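Local coordinates for protein MATE family efflux transporter (Vibrio cholerae, PDB 6IDP) that probably exports drugs and other toxic compounds across the bacterial membrane by a proton-dependent change of conformation, as a multidrug transporter of the MATE family, at residues 280-286 and 363-368; 246-250 and 386-391; 153-159 and 211-217. One frame throughout, in Å; residues are numbered along the deposited sequence.

How the interactions relate
Interactions 1 and 2 belong to one helical bundle, with all four segments inside the second MatE family region, and interaction 1 is nested within the chain loop closed by interaction 2. Their centres lie about 16 Å apart, yet they touch: Leu-363 CD1 packs 3.7 Å from Arg-389 NE, and Cys-366 SG lies 3.8 Å from Arg-389 CG. Interaction 3 closes earlier in the chain, its centre about 25 Å from that of interaction 1 and about 33 Å from that of interaction 2. Arg-155 nevertheless bonds through NE to the carbonyl of Met-288, on the helix that carries 281-286. Bound monoolein touches Val-281 of interaction 1 and lies about 4 Å from the Ala-387 side chain of interaction 2.

Interaction 1: 280-286 and 363-368; sequences LVAVLAM and LGICML. With OLC ((2R)-2,3-dihydroxypropyl (9Z)-octadec-9-enoate), chain N.
Two nearly parallel helices of the second MatE family region pack here, with Leu-280 and Val-283 set against Gly-364 and Met-367. The axes of 281-286 and 363-368 run 12° apart and approach to 9.7 Å. Leu-280 stands at the break between helices 263-279 and 281-299, as the N-cap residue of the latter. Its two methyls divide the work: CD1 meets Leu-363 CD2 at 4.0 Å, the two side chains crossing at about a right angle, and also reaches Met-367 SD, whereas CD2 lies 4.1 Å from Gly-364 CA. One turn on, Val-283 faces the bare backbone of Gly-364, and its CG1 comes to 3.6 Å from the glycine O. With CG1 anti to the backbone N (chi1 180°), that methyl projects across the interface and also meets Met-367 CE at 4.0 Å. Met-367 is bent at its thioether (chi3 59°), which brings CE against both Val-283 and Leu-284, whose CD2 touches it at 4.2 Å. Further along, Leu-368 CD1 rests against both Val-283 CG1 and Met-286 CB, 4.2 Å from the latter. Val-281 points away from this seam; its CG1 meets the acyl chain of a bound monoolein at C13, 3.6 Å away, and its side chain also touches Leu-22, Val-25 and Met-29 of helix 5-39. Methyls and thioether carry the contact, and the absence of a side chain at Gly-364 leaves room for the methyls of Leu-280 and Val-283. Cohesion therefore rests on dispersion and shape, with no directional polar bond between the segments fixing their register.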
loop_
_atom_site.group_PDB
_atom_site.type_symbol
_atom_site.label_atom_id
_atom_site.label_comp_id
_atom_site.label_asym_id
_atom_site.label_seq_id
_atom_site.Cartn_x
_atom_site.Cartn_y
_atom_site.Cartn_z
ATOM N N LEU A 280 1.712 -11.036 -4.956
ATOM C CA LEU A 280 0.544 -10.184 -5.154
ATOM C C LEU A 280 0.910 -8.790 -5.659
ATOM O O LEU A 280 0.117 -7.857 -5.541
ATOM C CB LEU A 280 -0.248 -10.063 -3.848
ATOM C CG LEU A 280 -1.167 -11.223 -3.454
ATOM C CD1 LEU A 280 -1.570 -11.103 -1.993
ATOM C CD2 LEU A 280 -2.403 -11.270 -4.346
ATOM N N VAL A 281 2.108 -8.647 -6.219
ATOM C CA VAL A 281 2.577 -7.332 -6.634
ATOM C C VAL A 281 1.780 -6.793 -7.828
ATOM O O VAL A 281 1.603 -5.584 -7.960
ATOM C CB VAL A 281 4.095 -7.353 -6.968
ATOM C CG1 VAL A 281 4.375 -8.184 -8.209
ATOM C CG2 VAL A 281 4.631 -5.936 -7.126
ATOM N N ALA A 282 1.278 -7.679 -8.681
ATOM C CA ALA A 282 0.482 -7.238 -9.824
ATOM C C ALA A 282 -0.891 -6.765 -9.366
ATOM O O ALA A 282 -1.447 -5.812 -9.921
ATOM C CB ALA A 282 0.345 -8.348 -10.849
ATOM N N VAL A 283 -1.440 -7.435 -8.357
ATOM C CA VAL A 283 -2.718 -7.028 -7.794
ATOM C C VAL A 283 -2.547 -5.682 -7.098
ATOM O O VAL A 283 -3.391 -4.789 -7.225
ATOM C CB VAL A 283 -3.269 -8.074 -6.808
ATOM C CG1 VAL A 283 -4.601 -7.619 -6.239
ATOM C CG2 VAL A 283 -3.422 -9.419 -7.498
ATOM N N LEU A 284 -1.433 -5.538 -6.383
ATOM C CA LEU A 284 -1.097 -4.293 -5.702
ATOM C C LEU A 284 -1.028 -3.127 -6.691
ATOM O O LEU A 284 -1.574 -2.052 -6.435
ATOM C CB LEU A 284 0.229 -4.443 -4.954
ATOM C CG LEU A 284 0.510 -3.499 -3.782
ATOM C CD1 LEU A 284 1.171 -2.200 -4.235
ATOM C CD2 LEU A 284 -0.764 -3.221 -2.988
ATOM N N ALA A 285 -0.364 -3.347 -7.821
ATOM C CA ALA A 285 -0.275 -2.337 -8.871
ATOM C C ALA A 285 -1.660 -1.951 -9.384
ATOM O O ALA A 285 -1.921 -0.784 -9.681
ATOM C CB ALA A 285 0.590 -2.841 -10.020
ATOM N N MET A 286 -2.547 -2.938 -9.472
ATOM C CA MET A 286 -3.893 -2.728 -9.999
ATOM C C MET A 286 -4.747 -1.877 -9.059
ATOM O O MET A 286 -5.641 -1.162 -9.505
ATOM C CB MET A 286 -4.579 -4.073 -10.260
ATOM C CG MET A 286 -5.546 -4.066 -11.436
ATOM S SD MET A 286 -5.994 -5.729 -11.988
ATOM C CE MET A 286 -4.476 -6.609 -11.628
ATOM N N LEU A 363 -7.705 -13.584 -2.160
ATOM C CA LEU A 363 -7.270 -12.439 -1.369
ATOM C C LEU A 363 -7.113 -11.222 -2.270
ATOM O O LEU A 363 -7.474 -10.106 -1.893
ATOM C CB LEU A 363 -5.957 -12.741 -0.641
ATOM C CG LEU A 363 -5.373 -11.628 0.234
ATOM C CD1 LEU A 363 -6.383 -11.154 1.269
ATOM C CD2 LEU A 363 -4.091 -12.096 0.919
ATOM N N GLY A 364 -6.570 -11.448 -3.462
ATOM C CA GLY A 364 -6.442 -10.404 -4.460
ATOM C C GLY A 364 -7.786 -9.801 -4.835
ATOM O O GLY A 364 -7.884 -8.594 -5.057
ATOM N N ILE A 365 -8.818 -10.641 -4.908
ATOM C CA ILE A 365 -10.173 -10.170 -5.186
ATOM C C ILE A 365 -10.640 -9.232 -4.077
ATOM O O ILE A 365 -11.224 -8.178 -4.341
ATOM C CB ILE A 365 -11.172 -11.337 -5.320
ATOM C CG1 ILE A 365 -10.882 -12.155 -6.583
ATOM C CG2 ILE A 365 -12.608 -10.816 -5.341
ATOM C CD1 ILE A 365 -11.032 -11.363 -7.876
ATOM N N CYS A 366 -10.365 -9.625 -2.838
ATOM C CA CYS A 366 -10.716 -8.826 -1.670
ATOM C C CYS A 366 -10.026 -7.464 -1.713
ATOM O O CYS A 366 -10.649 -6.434 -1.439
ATOM C CB CYS A 366 -10.346 -9.572 -0.387
ATOM S SG CYS A 366 -10.934 -8.781 1.123
ATOM N N MET A 367 -8.743 -7.468 -2.060
ATOM C CA MET A 367 -7.986 -6.232 -2.234
ATOM C C MET A 367 -8.597 -5.375 -3.335
ATOM O O MET A 367 -8.700 -4.157 -3.208
ATOM C CB MET A 367 -6.526 -6.537 -2.567
ATOM C CG MET A 367 -5.768 -7.254 -1.460
ATOM S SD MET A 367 -4.190 -7.935 -2.025
ATOM C CE MET A 367 -3.357 -6.455 -2.587
ATOM N N LEU A 368 -8.997 -6.031 -4.417
ATOM C CA LEU A 368 -9.559 -5.358 -5.580
ATOM C C LEU A 368 -10.890 -4.701 -5.241
ATOM O O LEU A 368 -11.141 -3.553 -5.603
ATOM C CB LEU A 368 -9.740 -6.353 -6.727
ATOM C CG LEU A 368 -9.308 -5.929 -8.130
ATOM C CD1 LEU A 368 -7.828 -5.588 -8.156
ATOM C CD2 LEU A 368 -9.621 -7.036 -9.123
HETATM C C18 OLC N . 6.625 -15.444 -7.537
HETATM C C17 OLC N . 5.533 -14.538 -8.061
HETATM C C16 OLC N . 6.153 -13.415 -8.864
HETATM C C12 OLC N . 5.339 -9.418 -11.615
HETATM C C15 OLC N . 5.069 -12.508 -9.403
HETATM C C13 OLC N . 4.679 -10.582 -10.908
HETATM C C14 OLC N . 5.703 -11.295 -10.052
#

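Interaction 2: 246-250 and 386-391; sequences LPPLS and SALRLF
Leu-246 enters helix 379-435 as a knob into a hole formed by Ser-386, Ala-387, Leu-390 and Phe-391, and this is the tightly packed part of the contact. The segment axes are almost parallel, 3° apart. CG of Leu-246 is anti to its carbonyl carbon (chi1 -57°), and from there the methyls part: CD1 presses against the backbone at Ala-387, 3.7 Å from its N, while CD2 meets the ring edge of Phe-391 at CE2, 3.6 Å away. Leu-249 CD1 reaches the same edge at Phe-391 CZ, at 3.7 Å, and so both leucines abut the rim of the phenyl group. Leu-390 CB lies above one ring face, offset toward the rim. Leu-390 CD2 packs on Leu-246 CB at 4.0 Å. The other methyl of Leu-390, CD1, is placed 3.5 Å from Ser-250 CB, a closeness that is uncertain because the serine is poorly ordered; chi1 of this leucine, -124°, departs from a staggered value.

The Ser-250 side is looser. Pro-247, one turn earlier, is exposed, and Arg-389 does not touch 246-250 directly but reaches it through a water. That water lies near Ser-250 OG and accepts a weak bond from Arg-389 NH1 at 3.4 Å, a tenuous bridge. The firmer partners of Arg-389 are elsewhere: NH2 bonds to Asn-418 OD1, and its guanidinium makes a cation-pi contact with Tyr-394.

Both helices are irregular here. Pro-247 and Pro-248 kink helix 226-259, since their N atoms have no hydrogen for the preceding turn, and a pi-type turn widens helix 379-435 at 388-391. Helix 360-375 lies alongside, touching Ser-386 through Val-370 and Arg-389 through Leu-363 and Cys-366.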
loop_
_atom_site.group_PDB
_atom_site.type_symbol
_atom_site.label_atom_id
_atom_site.label_comp_id
_atom_site.label_asym_id
_atom_site.label_seq_id
_atom_site.Cartn_x
_atom_site.Cartn_y
_atom_site.Cartn_z
ATOM N N LEU A 246 -5.892 -1.631 10.364
ATOM C CA LEU A 246 -6.237 -3.027 10.630
ATOM C C LEU A 246 -5.075 -4.025 10.445
ATOM O O LEU A 246 -4.892 -4.898 11.290
ATOM C CB LEU A 246 -7.426 -3.451 9.756
ATOM C CG LEU A 246 -8.710 -2.629 9.897
ATOM C CD1 LEU A 246 -9.795 -3.167 8.977
ATOM C CD2 LEU A 246 -9.189 -2.607 11.341
ATOM N N PRO A 247 -4.298 -3.919 9.344
ATOM C CA PRO A 247 -3.192 -4.881 9.205
ATOM C C PRO A 247 -2.138 -4.877 10.333
ATOM O O PRO A 247 -1.586 -5.944 10.604
ATOM C CB PRO A 247 -2.553 -4.475 7.871
ATOM C CG PRO A 247 -3.675 -3.890 7.096
ATOM C CD PRO A 247 -4.482 -3.134 8.109
ATOM N N PRO A 248 -1.843 -3.719 10.960
ATOM C CA PRO A 248 -1.002 -3.819 12.160
ATOM C C PRO A 248 -1.619 -4.686 13.255
ATOM O O PRO A 248 -0.892 -5.402 13.945
ATOM C CB PRO A 248 -0.890 -2.369 12.627
ATOM C CG PRO A 248 -0.980 -1.584 11.383
ATOM C CD PRO A 248 -1.956 -2.321 10.502
ATOM N N LEU A 249 -2.938 -4.615 13.413
ATOM C CA LEU A 249 -3.631 -5.452 14.386
ATOM C C LEU A 249 -3.527 -6.915 13.975
ATOM O O LEU A 249 -3.340 -7.793 14.819
ATOM C CB LEU A 249 -5.097 -5.039 14.517
ATOM C CG LEU A 249 -5.376 -3.564 14.810
ATOM C CD1 LEU A 249 -6.854 -3.349 15.106
ATOM C CD2 LEU A 249 -4.515 -3.067 15.959
ATOM N N SER A 250 -3.645 -7.162 12.672
ATOM C CA SER A 250 -3.477 -8.496 12.103
ATOM C C SER A 250 -2.168 -9.136 12.545
ATOM O O SER A 250 -2.136 -10.300 12.938
ATOM C CB SER A 250 -3.529 -8.439 10.575
ATOM O OG SER A 250 -3.186 -9.691 10.003
ATOM N N SER A 386 -12.757 -4.799 4.428
ATOM C CA SER A 386 -11.468 -4.894 5.112
ATOM C C SER A 386 -11.596 -5.433 6.535
ATOM O O SER A 386 -10.809 -6.280 6.956
ATOM C CB SER A 386 -10.784 -3.524 5.153
ATOM O OG SER A 386 -10.440 -3.078 3.855
ATOM N N ALA A 387 -12.579 -4.933 7.278
ATOM C CA ALA A 387 -12.775 -5.360 8.659
ATOM C C ALA A 387 -13.235 -6.814 8.743
ATOM O O ALA A 387 -12.746 -7.578 9.579
ATOM C CB ALA A 387 -13.770 -4.452 9.355
ATOM N N LEU A 388 -14.180 -7.188 7.882
ATOM C CA LEU A 388 -14.690 -8.557 7.838
ATOM C C LEU A 388 -13.582 -9.549 7.514
ATOM O O LEU A 388 -13.480 -10.605 8.136
ATOM C CB LEU A 388 -15.812 -8.683 6.807
ATOM C CG LEU A 388 -17.211 -8.246 7.238
ATOM C CD1 LEU A 388 -18.185 -8.372 6.078
ATOM C CD2 LEU A 388 -17.680 -9.071 8.427
ATOM N N ARG A 389 -12.760 -9.194 6.531
ATOM C CA ARG A 389 -11.629 -10.014 6.121
ATOM C C ARG A 389 -10.733 -10.323 7.315
ATOM O O ARG A 389 -10.284 -11.454 7.490
ATOM C CB ARG A 389 -10.824 -9.309 5.025
ATOM C CG ARG A 389 -9.724 -10.161 4.408
ATOM C CD ARG A 389 -8.359 -9.889 5.018
ATOM N NE ARG A 389 -7.434 -10.991 4.766
ATOM C CZ ARG A 389 -6.121 -10.926 4.962
ATOM N NH1 ARG A 389 -5.568 -9.805 5.402
ATOM N NH2 ARG A 389 -5.358 -11.983 4.708
ATOM N N LEU A 390 -10.497 -9.312 8.141
ATOM C CA LEU A 390 -9.583 -9.439 9.263
ATOM C C LEU A 390 -10.159 -10.200 10.446
ATOM O O LEU A 390 -9.636 -11.237 10.851
ATOM C CB LEU A 390 -9.142 -8.053 9.732
ATOM C CG LEU A 390 -7.631 -7.833 9.764
ATOM C CD1 LEU A 390 -6.924 -9.154 10.031
ATOM C CD2 LEU A 390 -7.152 -7.207 8.457
ATOM N N PHE A 391 -11.237 -9.666 11.004
ATOM C CA PHE A 391 -11.707 -10.109 12.309
ATOM C C PHE A 391 -12.775 -11.194 12.242
ATOM O O PHE A 391 -12.985 -11.916 13.215
ATOM C CB PHE A 391 -12.224 -8.903 13.102
ATOM C CG PHE A 391 -11.180 -7.849 13.336
ATOM C CD1 PHE A 391 -10.168 -8.054 14.261
ATOM C CD2 PHE A 391 -11.207 -6.656 12.632
ATOM C CE1 PHE A 391 -9.203 -7.089 14.479
ATOM C CE2 PHE A 391 -10.244 -5.686 12.848
ATOM C CZ PHE A 391 -9.242 -5.905 13.773
HETATM O O HOH W 1 -2.947 -9.572 7.534
#

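Interaction 3: 153-159 and 211-217; sequences VCRANGN and VAQRQWT
Asn-157 lies flat over Trp-216, where the end of helix 124-156 meets the turn that follows helix 189-213. Followed outward, the asparagine covers the indole atom by atom. CB makes a CH-pi contact, 3.7 Å from the centroid of the five-membered ring and 18° off its normal. CG comes next, 3.5 Å from Trp-216 CG, and the amide plane is only 15° from that of the ring. Asn-157 OD1 stays over the same face, 3.1 Å from Trp-216 CD1; it is close to NE1 too, but at an angle too poor for a hydrogen bond. Asn-157 ND2 turns back to its own helix and donates to Val-153 O at 2.7 Å, nearly straight at 173°. That oxygen also accepts from Asn-157 N, which arrives from the opposite face of its carbonyl plane. ND2 of Asn-157 donates as well to a water at 3.2 Å, which in turn donates to Trp-216 O.

Arg-214 CB lies above the opposite indole face, toward its rim, and Cys-154 SG sits at the edge, 3.9 Å from Trp-216 CZ3, in a sulfur-aromatic contact. SG also packs on Val-211 CG2, and Asn-159 CB lies 3.7 Å from Trp-216 CH2. A Schellman motif with Gly-158 at positive phi ends helix 124-156 here, and Asn-159 OD1 then bonds to Leu-162 N in helix 161-184.

The two ND2 bonds probably fix the rotation of the Asn-157 amide, leaving it nearly parallel to the indole. Polar bonds thus hold the group, while the grip on the tryptophan comes from stacking and dispersion, bridged at one margin by water.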
loop_
_atom_site.group_PDB
_atom_site.type_symbol
_atom_site.label_atom_id
_atom_site.label_comp_id
_atom_site.label_asym_id
_atom_site.label_seq_id
_atom_site.Cartn_x
_atom_site.Cartn_y
_atom_site.Cartn_z
ATOM N N VAL A 153 -2.404 12.845 -7.660
ATOM C CA VAL A 153 -3.035 13.794 -8.568
ATOM C C VAL A 153 -2.841 13.358 -10.026
ATOM O O VAL A 153 -3.773 13.435 -10.826
ATOM C CB VAL A 153 -2.489 15.225 -8.356
ATOM C CG1 VAL A 153 -3.000 16.166 -9.439
ATOM C CG2 VAL A 153 -2.877 15.738 -6.975
ATOM N N CYS A 154 -1.639 12.891 -10.362
ATOM C CA CYS A 154 -1.365 12.343 -11.695
ATOM C C CYS A 154 -2.307 11.198 -12.030
ATOM O O CYS A 154 -2.927 11.175 -13.093
ATOM C CB CYS A 154 0.078 11.836 -11.796
ATOM S SG CYS A 154 1.354 13.104 -11.733
ATOM N N ARG A 155 -2.385 10.243 -11.109
ATOM C CA ARG A 155 -3.224 9.067 -11.266
ATOM C C ARG A 155 -4.691 9.466 -11.363
ATOM O O ARG A 155 -5.426 8.947 -12.201
ATOM C CB ARG A 155 -2.992 8.092 -10.104
ATOM C CG ARG A 155 -1.644 7.374 -10.166
ATOM C CD ARG A 155 -1.353 6.568 -8.900
ATOM N NE ARG A 155 -2.546 5.901 -8.394
ATOM C CZ ARG A 155 -3.037 6.073 -7.171
ATOM N NH1 ARG A 155 -2.428 6.884 -6.319
ATOM N NH2 ARG A 155 -4.134 5.428 -6.799
ATOM N N ALA A 156 -5.101 10.412 -10.523
ATOM C CA ALA A 156 -6.468 10.924 -10.550
ATOM C C ALA A 156 -6.813 11.500 -11.922
ATOM O O ALA A 156 -7.962 11.450 -12.355
ATOM C CB ALA A 156 -6.665 11.977 -9.470
ATOM N N ASN A 157 -5.808 12.044 -12.602
ATOM C CA ASN A 157 -5.980 12.571 -13.950
ATOM C C ASN A 157 -5.643 11.540 -15.027
ATOM O O ASN A 157 -5.376 11.896 -16.173
ATOM C CB ASN A 157 -5.123 13.821 -14.140
ATOM C CG ASN A 157 -5.704 15.036 -13.441
ATOM O OD1 ASN A 157 -6.382 15.853 -14.061
ATOM N ND2 ASN A 157 -5.444 15.156 -12.144
ATOM N N GLY A 158 -5.644 10.265 -14.646
ATOM C CA GLY A 158 -5.482 9.175 -15.593
ATOM C C GLY A 158 -4.069 8.936 -16.092
ATOM O O GLY A 158 -3.878 8.399 -17.182
ATOM N N ASN A 159 -3.077 9.324 -15.300
ATOM C CA ASN A 159 -1.687 9.128 -15.688
ATOM C C ASN A 159 -0.921 8.329 -14.642
ATOM O O ASN A 159 -0.723 8.794 -13.520
ATOM C CB ASN A 159 -1.006 10.480 -15.931
ATOM C CG ASN A 159 0.402 10.339 -16.500
ATOM O OD1 ASN A 159 1.243 9.629 -15.951
ATOM N ND2 ASN A 159 0.657 11.017 -17.609
ATOM N N VAL A 211 2.923 18.689 -13.389
ATOM C CA VAL A 211 1.546 18.729 -12.916
ATOM C C VAL A 211 0.936 20.114 -13.150
ATOM O O VAL A 211 -0.213 20.234 -13.583
ATOM C CB VAL A 211 1.465 18.347 -11.422
ATOM C CG1 VAL A 211 0.116 18.716 -10.837
ATOM C CG2 VAL A 211 1.735 16.858 -11.245
ATOM N N ALA A 212 1.719 21.154 -12.890
ATOM C CA ALA A 212 1.263 22.523 -13.091
ATOM C C ALA A 212 1.069 22.846 -14.574
ATOM O O ALA A 212 0.099 23.504 -14.949
ATOM C CB ALA A 212 2.241 23.497 -12.467
ATOM N N GLN A 213 1.998 22.383 -15.409
ATOM C CA GLN A 213 1.939 22.615 -16.852
ATOM C C GLN A 213 0.677 22.001 -17.456
ATOM O O GLN A 213 0.078 22.561 -18.377
ATOM C CB GLN A 213 3.187 22.042 -17.533
ATOM C CG GLN A 213 3.383 22.466 -18.984
ATOM C CD GLN A 213 2.580 21.640 -19.974
ATOM O OE1 GLN A 213 2.323 20.457 -19.750
ATOM N NE2 GLN A 213 2.176 22.265 -21.076
ATOM N N ARG A 214 0.278 20.849 -16.926
ATOM C CA ARG A 214 -0.906 20.147 -17.399
ATOM C C ARG A 214 -2.164 20.671 -16.717
ATOM O O ARG A 214 -3.267 20.190 -16.986
ATOM C CB ARG A 214 -0.765 18.643 -17.162
ATOM C CG ARG A 214 0.306 17.986 -18.011
ATOM C CD ARG A 214 0.422 16.514 -17.681
ATOM N NE ARG A 214 1.350 15.818 -18.565
ATOM C CZ ARG A 214 2.575 15.440 -18.213
ATOM N NH1 ARG A 214 3.021 15.684 -16.991
ATOM N NH2 ARG A 214 3.350 14.812 -19.085
ATOM N N GLN A 215 -1.978 21.653 -15.837
ATOM C CA GLN A 215 -3.072 22.306 -15.118
ATOM C C GLN A 215 -3.888 21.310 -14.302
ATOM O O GLN A 215 -5.117 21.341 -14.306
ATOM C CB GLN A 215 -3.975 23.074 -16.094
ATOM C CG GLN A 215 -3.308 24.309 -16.681
ATOM C CD GLN A 215 -4.123 24.956 -17.784
ATOM O OE1 GLN A 215 -5.340 24.787 -17.859
ATOM N NE2 GLN A 215 -3.450 25.698 -18.655
ATOM N N TRP A 216 -3.186 20.431 -13.596
ATOM C CA TRP A 216 -3.830 19.452 -12.728
ATOM C C TRP A 216 -3.942 19.981 -11.303
ATOM O O TRP A 216 -4.579 19.368 -10.446
ATOM C CB TRP A 216 -3.062 18.131 -12.757
ATOM C CG TRP A 216 -3.191 17.413 -14.063
ATOM C CD1 TRP A 216 -4.060 17.705 -15.075
ATOM C CD2 TRP A 216 -2.427 16.283 -14.502
ATOM N NE1 TRP A 216 -3.885 16.824 -16.114
ATOM C CE2 TRP A 216 -2.890 15.942 -15.788
ATOM C CE3 TRP A 216 -1.399 15.528 -13.933
ATOM C CZ2 TRP A 216 -2.360 14.875 -16.512
ATOM C CZ3 TRP A 216 -0.874 14.472 -14.653
ATOM C CH2 TRP A 216 -1.356 14.154 -15.928
ATOM N N THR A 217 -3.313 21.126 -11.063
ATOM C CA THR A 217 -3.433 21.826 -9.790
ATOM C C THR A 217 -3.713 23.303 -10.029
ATOM O O THR A 217 -3.203 23.893 -10.984
ATOM C CB THR A 217 -2.160 21.697 -8.929
ATOM O OG1 THR A 217 -1.018 22.077 -9.705
ATOM C CG2 THR A 217 -1.984 20.271 -8.431
HETATM O O HOH W 2 -6.435 17.646 -10.426
#